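Local coordinates for RagB/SusD family nutrient uptake outer membrane protein (Bacteroides thetaiotaomicron, PDB 7KV2), which probably binds beta-glucans at the outer surface of the bacterial outer membrane as a SusD-type partner in nutrient glycan uptake, at residues T382-D387 and W396-R401; T105-G110 and K160-V165; E48-A53 and N123-Y128; K427-V432 and I450-L455. One frame throughout, in Å; residues are numbered along the deposited sequence.

Contact 1 (T382-D387 and W396-R401); sequences TGNNKD and WNNNLR
Asn-385 lies flat over one face of the Trp-396 indole, and this stack is the tight part of the contact. The amide and ring planes are only 12° apart, and Asn-385 ND2 stands 3.3 Å from Trp-396 CZ2, offset toward the rim. Further back, Asn-385 CB sits over the six-membered ring, 3.9 Å from its centroid and 16° off the normal, a CH-pi contact. The amide can reach back over the ring because Asn-385 CG stands between its own backbone N and carbonyl carbon (chi1 60°). Asn-384 CB meets the rim of the same ring in its plane, 3.7 Å from Trp-396 CE3, and Trp-396 NE1 is hydrogen-bonded to Thr-301 OG1. With a leucine at Trp-396, the Asn-385 amide would probably lose its platform and Thr-301 its partner.

The polar side is looser. Asn-397 N donates to Asn-384 O at 3.0 Å, but the side-chain bond from Asn-397 ND2 to Asn-384 OD1 is weak at 3.4 Å. A water accepts from Asn-384 ND2 and donates to Asn-398 OD1. Chemically, amide-aromatic stacking and one good backbone bond fix the type I beta turn from Gly-383 to Lys-386 on the chain leading into strand 400-404; a water bridge and one weak amide-amide bond add to this.

Contact 2 (T105-G110 and K160-V165); sequences TNMIYG and KFWGNV. With EDO (1,2-ethanediol), chain D.
Met-107 and Ile-108 both meet the indole of Trp-162, and the contact between the segments is one of van der Waals packing without any hydrogen bond across it. In the apolar group, the methyl of Met-107 does the touching: CE lies 3.4 Å from Trp-162 NE1 and 3.5 Å from Trp-162 CZ2, approaching the ring obliquely. The methionine chain is bent at both chi2 (-66°) and chi3 (-70°), which turns CE back toward the indole. Ile-108 adds a more distant touch, CD1 to Trp-162 CH2 at 4.3 Å.

The polar groups are arranged around this packing. Ile-108 O faces the edge of the indole near its plane, 3.7 Å from Trp-162 CZ2; buried there, it has no hydrogen-bonding partner in the model. Trp-162 NE1, by contrast, is satisfied by Pro-497 O, which probably helps to fix the rotation of the ring. A 1,2-ethanediol, likely a crystallisation additive, accepts from Met-107 N through its O1 at 3.1 Å and 162°.

Tyr-109 occupies the N-cap of helix 110-130, and Gly-163, with positive phi, is where the chain leaves helical geometry after helix 137-162. This is consistent with the TPR-like SusD fold, in which successive helices pack with the start of one near the end of the next.

Contact 3 (E48-A53 and N123-Y128); sequences EAVVAA and NDVITY
Val-125 faces helix 43-53 with both of its methyl groups. From CB, the CG2 branch extends to Ala-49, where it stands 3.5 Å from Ala-49 CB and 3.6 Å from Ala-49 O; it also approaches Val-50 N at 3.8 Å. The CG1 branch, anti to the backbone N (chi1 166°), instead reaches Val-50, with 3.9 Å between Val-125 CG1 and Val-50 CG2. Because its two methyls diverge, Val-125 bridges two successive residues of the facing helix, Ala-49 and Val-50.

Tyr-128, one turn further on, supplements this contact from its rim: Tyr-128 CE2 lies 3.9 Å from Ala-49 CB, which is near the ring plane. The small Ala-49 side chain is consistent with a close approach, 6.1 Å between Ala-49 CA and Val-125 CA. The axes of the two short helical segments come within 9.4 Å and cross at -162°, nearly antiparallel.

Helix 137-162 also packs here, with Tyr-143 and Gln-146 against Val-50 and Val-147 against Val-125, while Phe-40 stacks on the Tyr-128 ring. Helix 43-53 therefore lies against helix 110-130, with helix 137-162 touching both.

Contact 4 (K427-V432 and I450-L455); sequences KYLNLV and IEERHL
Leu-429 and Val-432 take hold of the aliphatic part of Glu-452 from one helix of the pair. In the first shell, Leu-429 CD1 lies 3.7 Å from Glu-452 CB and 3.8 Å from Glu-452 CG, the two side chains meeting at a slant. Val-432 CG1 comes alongside 4.0 Å from Glu-452 CG and equally near Glu-452 OE2, the valine and the glutamate pointing opposite ways. Glu-452 leaves its helix with CG anti to the backbone N (chi1 -165°) and then bends at chi2 (71°), which carries the carboxylate alongside Val-432.

The next shell holds that carboxylate. Its OE2 forms a salt bridge with Arg-338, and its OE1 is hydrogen-bonded to His-433 ND1, immediately after Val-432. Behind the apolar pair, Leu-429 also packs on Leu-410 of helix 405-417. Replacing Glu-452 with an alanine would probably leave Arg-338 without this carboxylate and open a gap beside Leu-429 and Val-432.

The chemistry implies a dual role for one buried residue: its methylenes pack against Leu-429 and Val-432, joining helices 425-435 and 446-456, while the charged end is paired on both oxygens, which would be expected to favour the ionised form.

How the contacts relate
Along the chain, contacts 2 and 3 come first, their segments alternating, followed by contact 1 and then contact 4; no two of them touch. Contacts 2 and 3 fall in the N-terminal part of the chain, centres 25 Å apart, and share helix 110-130: its N-cap belongs to contact 2 and a later part to contact 3. Contacts 1 and 4 fall in the C-terminal SusD part, centres 28 Å apart, the first leading into strand 400-404 and the second between helices 425-435 and 446-456. Contacts 3 and 4, 39 Å apart between centres, lie on opposite sides of the chain's centre. The four thus sample helix packing in both parts and a loop contact, consistent with a largely helical SusD scaffold with connecting loops.

Contact 1 (T382-D387 and W396-R401)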
loop_
_atom_site.group_PDB
_atom_site.type_symbol
_atom_site.label_atom_id
_atom_site.label_comp_id
_atom_site.label_asym_id
_atom_site.label_seq_id
_atom_site.Cartn_x
_atom_site.Cartn_y
_atom_site.Cartn_z
ATOM N N THR A 382 -11.176 1.373 -19.248
ATOM C CA THR A 382 -11.428 0.543 -20.456
ATOM C C THR A 382 -10.101 0.220 -21.166
ATOM O O THR A 382 -9.350 1.164 -21.483
ATOM C CB THR A 382 -12.398 1.263 -21.389
ATOM O OG1 THR A 382 -13.500 1.734 -20.620
ATOM C CG2 THR A 382 -12.845 0.392 -22.548
ATOM N N GLY A 383 -9.818 -1.054 -21.411
ATOM C CA GLY A 383 -8.573 -1.480 -22.064
ATOM C C GLY A 383 -7.530 -2.032 -21.096
ATOM O O GLY A 383 -6.657 -2.777 -21.578
ATOM N N ASN A 384 -7.607 -1.741 -19.782
ATOM C CA ASN A 384 -6.541 -2.113 -18.792
ATOM C C ASN A 384 -6.639 -3.606 -18.400
ATOM O O ASN A 384 -5.835 -4.090 -17.564
ATOM C CB ASN A 384 -6.529 -1.141 -17.607
ATOM C CG ASN A 384 -5.703 0.099 -17.873
ATOM O OD1 ASN A 384 -4.952 0.151 -18.864
ATOM N ND2 ASN A 384 -5.780 1.073 -16.973
ATOM N N ASN A 385 -7.610 -4.349 -18.936
ATOM C CA ASN A 385 -7.655 -5.828 -18.765
ATOM C C ASN A 385 -7.818 -6.514 -20.134
ATOM O O ASN A 385 -8.268 -7.683 -20.139
ATOM C CB ASN A 385 -8.773 -6.247 -17.798
ATOM C CG ASN A 385 -10.150 -5.828 -18.266
ATOM O OD1 ASN A 385 -10.295 -5.129 -19.276
ATOM N ND2 ASN A 385 -11.152 -6.179 -17.482
ATOM N N LYS A 386 -7.558 -5.811 -21.250
ATOM C CA LYS A 386 -8.106 -6.219 -22.584
ATOM C C LYS A 386 -7.384 -7.476 -23.095
ATOM O O LYS A 386 -7.988 -8.150 -23.957
ATOM C CB LYS A 386 -8.080 -5.082 -23.614
ATOM C CG LYS A 386 -6.710 -4.681 -24.144
ATOM C CD LYS A 386 -6.807 -3.663 -25.265
ATOM C CE LYS A 386 -5.545 -3.570 -26.089
ATOM N NZ LYS A 386 -4.521 -2.745 -25.408
ATOM N N ASP A 387 -6.168 -7.777 -22.605
ATOM C CA ASP A 387 -5.322 -8.910 -23.101
ATOM C C ASP A 387 -5.344 -10.112 -22.144
ATOM O O ASP A 387 -4.527 -11.041 -22.338
ATOM C CB ASP A 387 -3.885 -8.447 -23.353
ATOM C CG ASP A 387 -3.805 -7.450 -24.490
ATOM O OD1 ASP A 387 -4.474 -7.685 -25.531
ATOM O OD2 ASP A 387 -3.135 -6.427 -24.305
ATOM N N TRP A 396 -6.702 -6.986 -13.901
ATOM C CA TRP A 396 -6.318 -5.595 -14.262
ATOM C C TRP A 396 -4.781 -5.465 -14.213
ATOM O O TRP A 396 -4.169 -6.098 -13.393
ATOM C CB TRP A 396 -6.991 -4.613 -13.310
ATOM C CG TRP A 396 -8.466 -4.638 -13.463
ATOM C CD1 TRP A 396 -9.366 -5.312 -12.679
ATOM C CD2 TRP A 396 -9.212 -4.005 -14.509
ATOM N NE1 TRP A 396 -10.621 -5.099 -13.165
ATOM C CE2 TRP A 396 -10.559 -4.337 -14.303
ATOM C CE3 TRP A 396 -8.875 -3.164 -15.586
ATOM C CZ2 TRP A 396 -11.566 -3.875 -15.141
ATOM C CZ3 TRP A 396 -9.879 -2.708 -16.407
ATOM C CH2 TRP A 396 -11.202 -3.061 -16.192
ATOM N N ASN A 397 -4.214 -4.639 -15.092
ATOM C CA ASN A 397 -2.755 -4.460 -15.244
ATOM C C ASN A 397 -2.234 -3.389 -14.254
ATOM O O ASN A 397 -1.005 -3.223 -14.192
ATOM C CB ASN A 397 -2.407 -4.095 -16.700
ATOM C CG ASN A 397 -2.891 -2.733 -17.148
ATOM O OD1 ASN A 397 -3.217 -1.862 -16.335
ATOM N ND2 ASN A 397 -2.966 -2.518 -18.466
ATOM N N ASN A 398 -3.070 -2.749 -13.435
ATOM C CA ASN A 398 -2.592 -1.630 -12.567
ATOM C C ASN A 398 -1.578 -2.107 -11.528
ATOM O O ASN A 398 -1.964 -2.764 -10.509
ATOM C CB ASN A 398 -3.738 -0.936 -11.824
ATOM C CG ASN A 398 -4.844 -0.471 -12.730
ATOM O OD1 ASN A 398 -5.511 -1.300 -13.373
ATOM N ND2 ASN A 398 -5.014 0.848 -12.788
ATOM N N ASN A 399 -0.309 -1.750 -11.660
ATOM C CA ASN A 399 0.628 -1.997 -10.544
ATOM C C ASN A 399 0.186 -1.253 -9.268
ATOM O O ASN A 399 -0.410 -0.166 -9.331
ATOM C CB ASN A 399 2.042 -1.529 -10.896
ATOM C CG ASN A 399 2.750 -2.374 -11.928
ATOM O OD1 ASN A 399 2.184 -3.328 -12.490
ATOM N ND2 ASN A 399 4.001 -1.998 -12.179
ATOM N N LEU A 400 0.480 -1.808 -8.095
ATOM C CA LEU A 400 0.211 -1.123 -6.800
ATOM C C LEU A 400 1.446 -0.297 -6.470
ATOM O O LEU A 400 2.520 -0.885 -6.242
ATOM C CB LEU A 400 -0.164 -2.136 -5.704
ATOM C CG LEU A 400 -0.510 -1.457 -4.394
ATOM C CD1 LEU A 400 -1.779 -0.619 -4.520
ATOM C CD2 LEU A 400 -0.639 -2.497 -3.278
ATOM N N ARG A 401 1.317 1.040 -6.500
ATOM C CA ARG A 401 2.469 1.912 -6.153
ATOM C C ARG A 401 2.709 1.835 -4.635
ATOM O O ARG A 401 1.813 2.137 -3.867
ATOM C CB ARG A 401 2.207 3.334 -6.625
ATOM C CG ARG A 401 2.457 3.543 -8.118
ATOM C CD ARG A 401 1.462 2.803 -9.012
ATOM N NE ARG A 401 1.529 3.356 -10.376
ATOM C CZ ARG A 401 0.859 2.874 -11.420
ATOM N NH1 ARG A 401 0.089 1.805 -11.299
ATOM N NH2 ARG A 401 0.996 3.456 -12.594
HETATM O O HOH W 1 -7.453 0.192 -14.672
#

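Contact 2 (T105-G110 and K160-V165)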
loop_
_atom_site.group_PDB
_atom_site.type_symbol
_atom_site.label_atom_id
_atom_site.label_comp_id
_atom_site.label_asym_id
_atom_site.label_seq_id
_atom_site.Cartn_x
_atom_site.Cartn_y
_atom_site.Cartn_z
ATOM N N THR A 105 -13.662 -13.153 15.500
ATOM C CA THR A 105 -14.454 -14.111 14.700
ATOM C C THR A 105 -15.064 -13.464 13.439
ATOM O O THR A 105 -15.821 -14.159 12.768
ATOM C CB THR A 105 -15.547 -14.745 15.580
ATOM O OG1 THR A 105 -16.332 -13.679 16.099
ATOM C CG2 THR A 105 -14.966 -15.601 16.699
ATOM N N ASN A 106 -14.794 -12.189 13.128
ATOM C CA ASN A 106 -15.315 -11.544 11.885
ATOM C C ASN A 106 -14.245 -10.553 11.420
ATOM O O ASN A 106 -14.529 -9.340 11.380
ATOM C CB ASN A 106 -16.670 -10.849 12.078
ATOM C CG ASN A 106 -17.541 -10.794 10.835
ATOM O OD1 ASN A 106 -17.148 -11.229 9.746
ATOM N ND2 ASN A 106 -18.754 -10.277 10.996
ATOM N N MET A 107 -13.044 -11.068 11.185
ATOM C CA MET A 107 -11.845 -10.238 10.931
ATOM C C MET A 107 -11.233 -10.639 9.591
ATOM O O MET A 107 -11.576 -11.702 9.072
ATOM C CB MET A 107 -10.819 -10.364 12.052
ATOM C CG MET A 107 -10.662 -9.076 12.848
ATOM S SD MET A 107 -9.937 -7.757 11.754
ATOM C CE MET A 107 -8.284 -8.406 11.578
ATOM N N ILE A 108 -10.433 -9.753 8.993
ATOM C CA ILE A 108 -9.695 -10.120 7.769
ATOM C C ILE A 108 -8.625 -11.130 8.191
ATOM O O ILE A 108 -8.107 -11.045 9.338
ATOM C CB ILE A 108 -9.162 -8.878 7.027
ATOM C CG1 ILE A 108 -8.290 -7.974 7.887
ATOM C CG2 ILE A 108 -10.348 -8.146 6.454
ATOM C CD1 ILE A 108 -7.253 -7.197 7.096
ATOM N N TYR A 109 -8.362 -12.073 7.315
ATOM C CA TYR A 109 -7.422 -13.198 7.573
ATOM C C TYR A 109 -6.504 -13.433 6.357
ATOM O O TYR A 109 -5.381 -13.929 6.544
ATOM C CB TYR A 109 -8.287 -14.397 7.978
ATOM C CG TYR A 109 -7.597 -15.536 8.689
ATOM C CD1 TYR A 109 -6.273 -15.463 9.086
ATOM C CD2 TYR A 109 -8.305 -16.695 8.966
ATOM C CE1 TYR A 109 -5.657 -16.537 9.716
ATOM C CE2 TYR A 109 -7.705 -17.765 9.612
ATOM C CZ TYR A 109 -6.378 -17.686 9.977
ATOM O OH TYR A 109 -5.761 -18.724 10.631
ATOM N N GLY A 110 -6.925 -13.046 5.150
ATOM C CA GLY A 110 -6.118 -13.232 3.921
ATOM C C GLY A 110 -4.744 -12.590 4.045
ATOM O O GLY A 110 -3.713 -13.223 3.708
ATOM N N LYS A 160 2.219 -3.675 11.479
ATOM C CA LYS A 160 1.331 -2.496 11.454
ATOM C C LYS A 160 -0.088 -2.900 11.838
ATOM O O LYS A 160 -0.671 -2.168 12.633
ATOM C CB LYS A 160 1.381 -1.772 10.092
ATOM C CG LYS A 160 2.604 -0.886 9.978
ATOM C CD LYS A 160 2.486 0.147 8.893
ATOM C CE LYS A 160 3.463 1.269 9.103
ATOM N NZ LYS A 160 3.266 2.305 8.070
ATOM N N PHE A 161 -0.675 -3.927 11.231
ATOM C CA PHE A 161 -2.119 -4.201 11.397
ATOM C C PHE A 161 -2.360 -4.877 12.760
ATOM O O PHE A 161 -3.394 -4.578 13.327
ATOM C CB PHE A 161 -2.706 -5.038 10.271
ATOM C CG PHE A 161 -2.965 -4.230 9.005
ATOM C CD1 PHE A 161 -4.139 -3.507 8.840
ATOM C CD2 PHE A 161 -2.039 -4.227 7.966
ATOM C CE1 PHE A 161 -4.369 -2.755 7.688
ATOM C CE2 PHE A 161 -2.274 -3.502 6.793
ATOM C CZ PHE A 161 -3.439 -2.777 6.654
ATOM N N TRP A 162 -1.461 -5.740 13.219
ATOM C CA TRP A 162 -1.746 -6.553 14.444
ATOM C C TRP A 162 -0.715 -6.337 15.572
ATOM O O TRP A 162 -1.101 -6.596 16.739
ATOM C CB TRP A 162 -1.853 -8.022 14.078
ATOM C CG TRP A 162 -3.101 -8.409 13.363
ATOM C CD1 TRP A 162 -4.319 -8.641 13.919
ATOM C CD2 TRP A 162 -3.246 -8.628 11.951
ATOM N NE1 TRP A 162 -5.210 -9.011 12.960
ATOM C CE2 TRP A 162 -4.579 -9.013 11.738
ATOM C CE3 TRP A 162 -2.382 -8.504 10.849
ATOM C CZ2 TRP A 162 -5.066 -9.346 10.476
ATOM C CZ3 TRP A 162 -2.855 -8.870 9.611
ATOM C CH2 TRP A 162 -4.187 -9.221 9.416
ATOM N N GLY A 163 0.522 -5.941 15.263
ATOM C CA GLY A 163 1.529 -5.461 16.231
ATOM C C GLY A 163 2.260 -6.604 16.948
ATOM O O GLY A 163 3.468 -6.787 16.697
ATOM N N ASN A 164 1.568 -7.293 17.858
ATOM C CA ASN A 164 2.148 -8.336 18.766
ATOM C C ASN A 164 1.917 -9.717 18.155
ATOM O O ASN A 164 0.847 -10.309 18.424
ATOM C CB ASN A 164 1.515 -8.243 20.164
ATOM C CG ASN A 164 1.520 -6.854 20.745
ATOM O OD1 ASN A 164 2.551 -6.293 21.077
ATOM N ND2 ASN A 164 0.350 -6.269 20.867
ATOM N N VAL A 165 2.819 -10.204 17.293
ATOM C CA VAL A 165 2.527 -11.347 16.366
ATOM C C VAL A 165 3.683 -12.341 16.405
ATOM O O VAL A 165 4.763 -11.971 16.852
ATOM C CB VAL A 165 2.298 -10.846 14.922
ATOM C CG1 VAL A 165 1.033 -10.017 14.863
ATOM C CG2 VAL A 165 3.496 -10.091 14.418
HETATM C C1 EDO D . -11.297 -14.648 11.121
HETATM O O1 EDO D . -12.375 -14.021 11.707
HETATM C C2 EDO D . -11.280 -16.090 11.454
HETATM O O2 EDO D . -10.848 -16.304 12.779
#

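Contact 3 (E48-A53 and N123-Y128)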
loop_
_atom_site.group_PDB
_atom_site.type_symbol
_atom_site.label_atom_id
_atom_site.label_comp_id
_atom_site.label_asym_id
_atom_site.label_seq_id
_atom_site.Cartn_x
_atom_site.Cartn_y
_atom_site.Cartn_z
ATOM N N GLU A 48 15.301 -19.570 -8.467
ATOM C CA GLU A 48 13.849 -19.834 -8.613
ATOM C C GLU A 48 13.142 -19.613 -7.267
ATOM O O GLU A 48 12.009 -19.070 -7.276
ATOM C CB GLU A 48 13.601 -21.242 -9.143
ATOM C CG GLU A 48 14.086 -21.436 -10.563
ATOM C CD GLU A 48 14.000 -22.889 -10.990
ATOM O OE1 GLU A 48 13.519 -23.707 -10.169
ATOM O OE2 GLU A 48 14.438 -23.199 -12.111
ATOM N N ALA A 49 13.763 -20.018 -6.165
ATOM C CA ALA A 49 13.278 -19.775 -4.780
ATOM C C ALA A 49 13.237 -18.270 -4.456
ATOM O O ALA A 49 12.307 -17.828 -3.735
ATOM C CB ALA A 49 14.158 -20.480 -3.782
ATOM N N VAL A 50 14.242 -17.508 -4.877
ATOM C CA VAL A 50 14.265 -16.036 -4.641
ATOM C C VAL A 50 13.059 -15.428 -5.381
ATOM O O VAL A 50 12.293 -14.694 -4.751
ATOM C CB VAL A 50 15.609 -15.394 -5.029
ATOM C CG1 VAL A 50 15.564 -13.875 -4.892
ATOM C CG2 VAL A 50 16.753 -15.953 -4.185
ATOM N N VAL A 51 12.851 -15.777 -6.649
ATOM C CA VAL A 51 11.671 -15.312 -7.427
ATOM C C VAL A 51 10.403 -15.697 -6.661
ATOM O O VAL A 51 9.551 -14.810 -6.441
ATOM C CB VAL A 51 11.683 -15.849 -8.866
ATOM C CG1 VAL A 51 10.396 -15.515 -9.602
ATOM C CG2 VAL A 51 12.895 -15.334 -9.635
ATOM N N ALA A 52 10.288 -16.942 -6.196
ATOM C CA ALA A 52 9.089 -17.390 -5.457
ATOM C C ALA A 52 8.851 -16.519 -4.210
ATOM O O ALA A 52 7.675 -16.320 -3.865
ATOM C CB ALA A 52 9.194 -18.844 -5.088
ATOM N N ALA A 53 9.890 -16.027 -3.538
ATOM C CA ALA A 53 9.764 -15.242 -2.285
ATOM C C ALA A 53 9.045 -13.901 -2.541
ATOM O O ALA A 53 8.570 -13.307 -1.551
ATOM C CB ALA A 53 11.091 -14.982 -1.655
ATOM N N ASN A 123 12.536 -17.390 4.469
ATOM C CA ASN A 123 13.262 -18.323 5.379
ATOM C C ASN A 123 13.792 -19.527 4.579
ATOM O O ASN A 123 14.952 -19.954 4.847
ATOM C CB ASN A 123 12.348 -18.700 6.551
ATOM C CG ASN A 123 12.174 -17.559 7.529
ATOM O OD1 ASN A 123 12.936 -16.582 7.501
ATOM N ND2 ASN A 123 11.229 -17.727 8.443
ATOM N N ASP A 124 12.999 -20.066 3.649
ATOM C CA ASP A 124 13.382 -21.209 2.771
ATOM C C ASP A 124 14.680 -20.877 2.040
ATOM O O ASP A 124 15.584 -21.729 2.024
ATOM C CB ASP A 124 12.348 -21.550 1.698
ATOM C CG ASP A 124 11.088 -22.237 2.192
ATOM O OD1 ASP A 124 11.102 -22.790 3.301
ATOM O OD2 ASP A 124 10.108 -22.224 1.444
ATOM N N VAL A 125 14.782 -19.678 1.462
ATOM C CA VAL A 125 16.001 -19.265 0.710
ATOM C C VAL A 125 17.219 -19.221 1.641
ATOM O O VAL A 125 18.314 -19.659 1.195
ATOM C CB VAL A 125 15.782 -17.944 -0.051
ATOM C CG1 VAL A 125 17.089 -17.343 -0.528
ATOM C CG2 VAL A 125 14.830 -18.170 -1.223
ATOM N N ILE A 126 17.085 -18.684 2.853
ATOM C CA ILE A 126 18.227 -18.616 3.809
ATOM C C ILE A 126 18.659 -20.055 4.148
ATOM O O ILE A 126 19.881 -20.303 4.264
ATOM C CB ILE A 126 17.862 -17.823 5.075
ATOM C CG1 ILE A 126 17.487 -16.374 4.746
ATOM C CG2 ILE A 126 18.986 -17.889 6.112
ATOM C CD1 ILE A 126 18.520 -15.628 3.911
ATOM N N THR A 127 17.695 -20.956 4.308
ATOM C CA THR A 127 17.940 -22.391 4.634
ATOM C C THR A 127 18.695 -23.003 3.449
ATOM O O THR A 127 19.823 -23.483 3.649
ATOM C CB THR A 127 16.638 -23.118 5.016
ATOM O OG1 THR A 127 16.192 -22.565 6.256
ATOM C CG2 THR A 127 16.791 -24.616 5.180
ATOM N N TYR A 128 18.163 -22.880 2.239
ATOM C CA TYR A 128 18.826 -23.390 1.015
ATOM C C TYR A 128 20.271 -22.897 0.896
ATOM O O TYR A 128 21.112 -23.728 0.523
ATOM C CB TYR A 128 18.052 -23.005 -0.235
ATOM C CG TYR A 128 16.639 -23.509 -0.236
ATOM C CD1 TYR A 128 16.236 -24.552 0.580
ATOM C CD2 TYR A 128 15.709 -22.941 -1.087
ATOM C CE1 TYR A 128 14.935 -25.019 0.547
ATOM C CE2 TYR A 128 14.407 -23.395 -1.136
ATOM C CZ TYR A 128 14.017 -24.424 -0.304
ATOM O OH TYR A 128 12.739 -24.871 -0.403
#

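Contact 4 (K427-V432 and I450-L455)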
loop_
_atom_site.group_PDB
_atom_site.type_symbol
_atom_site.label_atom_id
_atom_site.label_comp_id
_atom_site.label_asym_id
_atom_site.label_seq_id
_atom_site.Cartn_x
_atom_site.Cartn_y
_atom_site.Cartn_z
ATOM N N LYS A 427 12.025 23.639 0.778
ATOM C CA LYS A 427 12.155 23.335 -0.666
ATOM C C LYS A 427 11.485 21.976 -0.945
ATOM O O LYS A 427 10.710 21.894 -1.877
ATOM C CB LYS A 427 13.614 23.278 -1.105
ATOM C CG LYS A 427 13.830 22.861 -2.550
ATOM C CD LYS A 427 15.238 23.152 -2.998
ATOM C CE LYS A 427 15.793 22.126 -3.953
ATOM N NZ LYS A 427 17.194 22.449 -4.337
ATOM N N TYR A 428 11.766 20.992 -0.116
ATOM C CA TYR A 428 11.304 19.606 -0.316
ATOM C C TYR A 428 9.780 19.585 -0.286
ATOM O O TYR A 428 9.214 19.012 -1.206
ATOM C CB TYR A 428 11.929 18.685 0.710
ATOM C CG TYR A 428 13.408 18.490 0.512
ATOM C CD1 TYR A 428 14.031 18.772 -0.686
ATOM C CD2 TYR A 428 14.170 17.951 1.520
ATOM C CE1 TYR A 428 15.397 18.558 -0.858
ATOM C CE2 TYR A 428 15.531 17.749 1.365
ATOM C CZ TYR A 428 16.143 18.035 0.169
ATOM O OH TYR A 428 17.478 17.781 0.038
ATOM N N LEU A 429 9.166 20.190 0.740
ATOM C CA LEU A 429 7.695 20.310 0.878
ATOM C C LEU A 429 7.086 20.983 -0.351
ATOM O O LEU A 429 6.098 20.468 -0.909
ATOM C CB LEU A 429 7.373 21.080 2.161
ATOM C CG LEU A 429 5.899 21.383 2.358
ATOM C CD1 LEU A 429 5.066 20.077 2.310
ATOM C CD2 LEU A 429 5.701 22.100 3.677
ATOM N N ASN A 430 7.672 22.079 -0.814
ATOM C CA ASN A 430 7.053 22.885 -1.879
ATOM C C ASN A 430 7.317 22.244 -3.229
ATOM O O ASN A 430 6.547 22.548 -4.137
ATOM C CB ASN A 430 7.407 24.367 -1.742
ATOM C CG ASN A 430 6.625 24.958 -0.589
ATOM O OD1 ASN A 430 5.419 25.205 -0.709
ATOM N ND2 ASN A 430 7.280 25.104 0.542
ATOM N N LEU A 431 8.309 21.355 -3.377
ATOM C CA LEU A 431 8.479 20.644 -4.686
ATOM C C LEU A 431 7.217 19.801 -4.934
ATOM O O LEU A 431 6.647 19.848 -6.044
ATOM C CB LEU A 431 9.728 19.776 -4.653
ATOM C CG LEU A 431 11.057 20.499 -4.886
ATOM C CD1 LEU A 431 12.200 19.528 -4.699
ATOM C CD2 LEU A 431 11.099 21.114 -6.266
ATOM N N VAL A 432 6.746 19.157 -3.886
ATOM C CA VAL A 432 5.498 18.352 -3.905
ATOM C C VAL A 432 4.262 19.255 -4.061
ATOM O O VAL A 432 3.378 18.961 -4.934
ATOM C CB VAL A 432 5.386 17.444 -2.666
ATOM C CG1 VAL A 432 4.057 16.713 -2.660
ATOM C CG2 VAL A 432 6.541 16.461 -2.609
ATOM N N ILE A 450 2.245 16.956 7.276
ATOM C CA ILE A 450 1.294 15.845 7.486
ATOM C C ILE A 450 0.079 16.067 6.574
ATOM O O ILE A 450 -0.395 15.080 5.933
ATOM C CB ILE A 450 0.936 15.715 8.971
ATOM C CG1 ILE A 450 2.172 15.380 9.809
ATOM C CG2 ILE A 450 -0.177 14.704 9.140
ATOM C CD1 ILE A 450 2.826 14.087 9.368
ATOM N N GLU A 451 -0.389 17.300 6.462
ATOM C CA GLU A 451 -1.526 17.588 5.555
ATOM C C GLU A 451 -1.102 17.416 4.079
ATOM O O GLU A 451 -1.973 17.027 3.261
ATOM C CB GLU A 451 -2.173 18.915 5.900
ATOM C CG GLU A 451 -3.385 19.211 5.035
ATOM C CD GLU A 451 -4.587 18.278 5.140
ATOM O OE1 GLU A 451 -4.608 17.303 5.954
ATOM O OE2 GLU A 451 -5.552 18.556 4.407
ATOM N N GLU A 452 0.149 17.696 3.713
ATOM C CA GLU A 452 0.586 17.504 2.309
ATOM C C GLU A 452 0.572 16.004 2.007
ATOM O O GLU A 452 0.127 15.642 0.936
ATOM C CB GLU A 452 1.964 18.091 2.030
ATOM C CG GLU A 452 2.273 18.219 0.552
ATOM C CD GLU A 452 1.489 19.311 -0.146
ATOM O OE1 GLU A 452 1.096 20.304 0.550
ATOM O OE2 GLU A 452 1.186 19.123 -1.346
ATOM N N ARG A 453 0.998 15.154 2.944
ATOM C CA ARG A 453 0.888 13.690 2.793
ATOM C C ARG A 453 -0.572 13.317 2.535
ATOM O O ARG A 453 -0.849 12.461 1.682
ATOM C CB ARG A 453 1.430 12.959 4.017
ATOM C CG ARG A 453 2.902 13.171 4.288
ATOM C CD ARG A 453 3.340 12.475 5.571
ATOM N NE ARG A 453 3.357 11.028 5.384
ATOM C CZ ARG A 453 4.351 10.298 4.891
ATOM N NH1 ARG A 453 5.562 10.800 4.648
ATOM N NH2 ARG A 453 4.133 9.013 4.710
ATOM N N HIS A 454 -1.486 13.899 3.315
ATOM C CA HIS A 454 -2.931 13.629 3.264
ATOM C C HIS A 454 -3.434 13.910 1.831
ATOM O O HIS A 454 -4.190 13.105 1.298
ATOM C CB HIS A 454 -3.636 14.496 4.324
ATOM C CG HIS A 454 -5.074 14.167 4.487
ATOM N ND1 HIS A 454 -5.951 15.015 5.130
ATOM C CD2 HIS A 454 -5.780 13.080 4.113
ATOM C CE1 HIS A 454 -7.142 14.459 5.163
ATOM N NE2 HIS A 454 -7.079 13.269 4.516
ATOM N N LEU A 455 -3.031 15.046 1.273
ATOM C CA LEU A 455 -3.430 15.483 -0.092
ATOM C C LEU A 455 -2.789 14.548 -1.139
ATOM O O LEU A 455 -3.443 14.278 -2.152
ATOM C CB LEU A 455 -2.941 16.927 -0.285
ATOM C CG LEU A 455 -3.633 18.008 0.557
ATOM C CD1 LEU A 455 -2.970 19.363 0.341
ATOM C CD2 LEU A 455 -5.103 18.138 0.199
#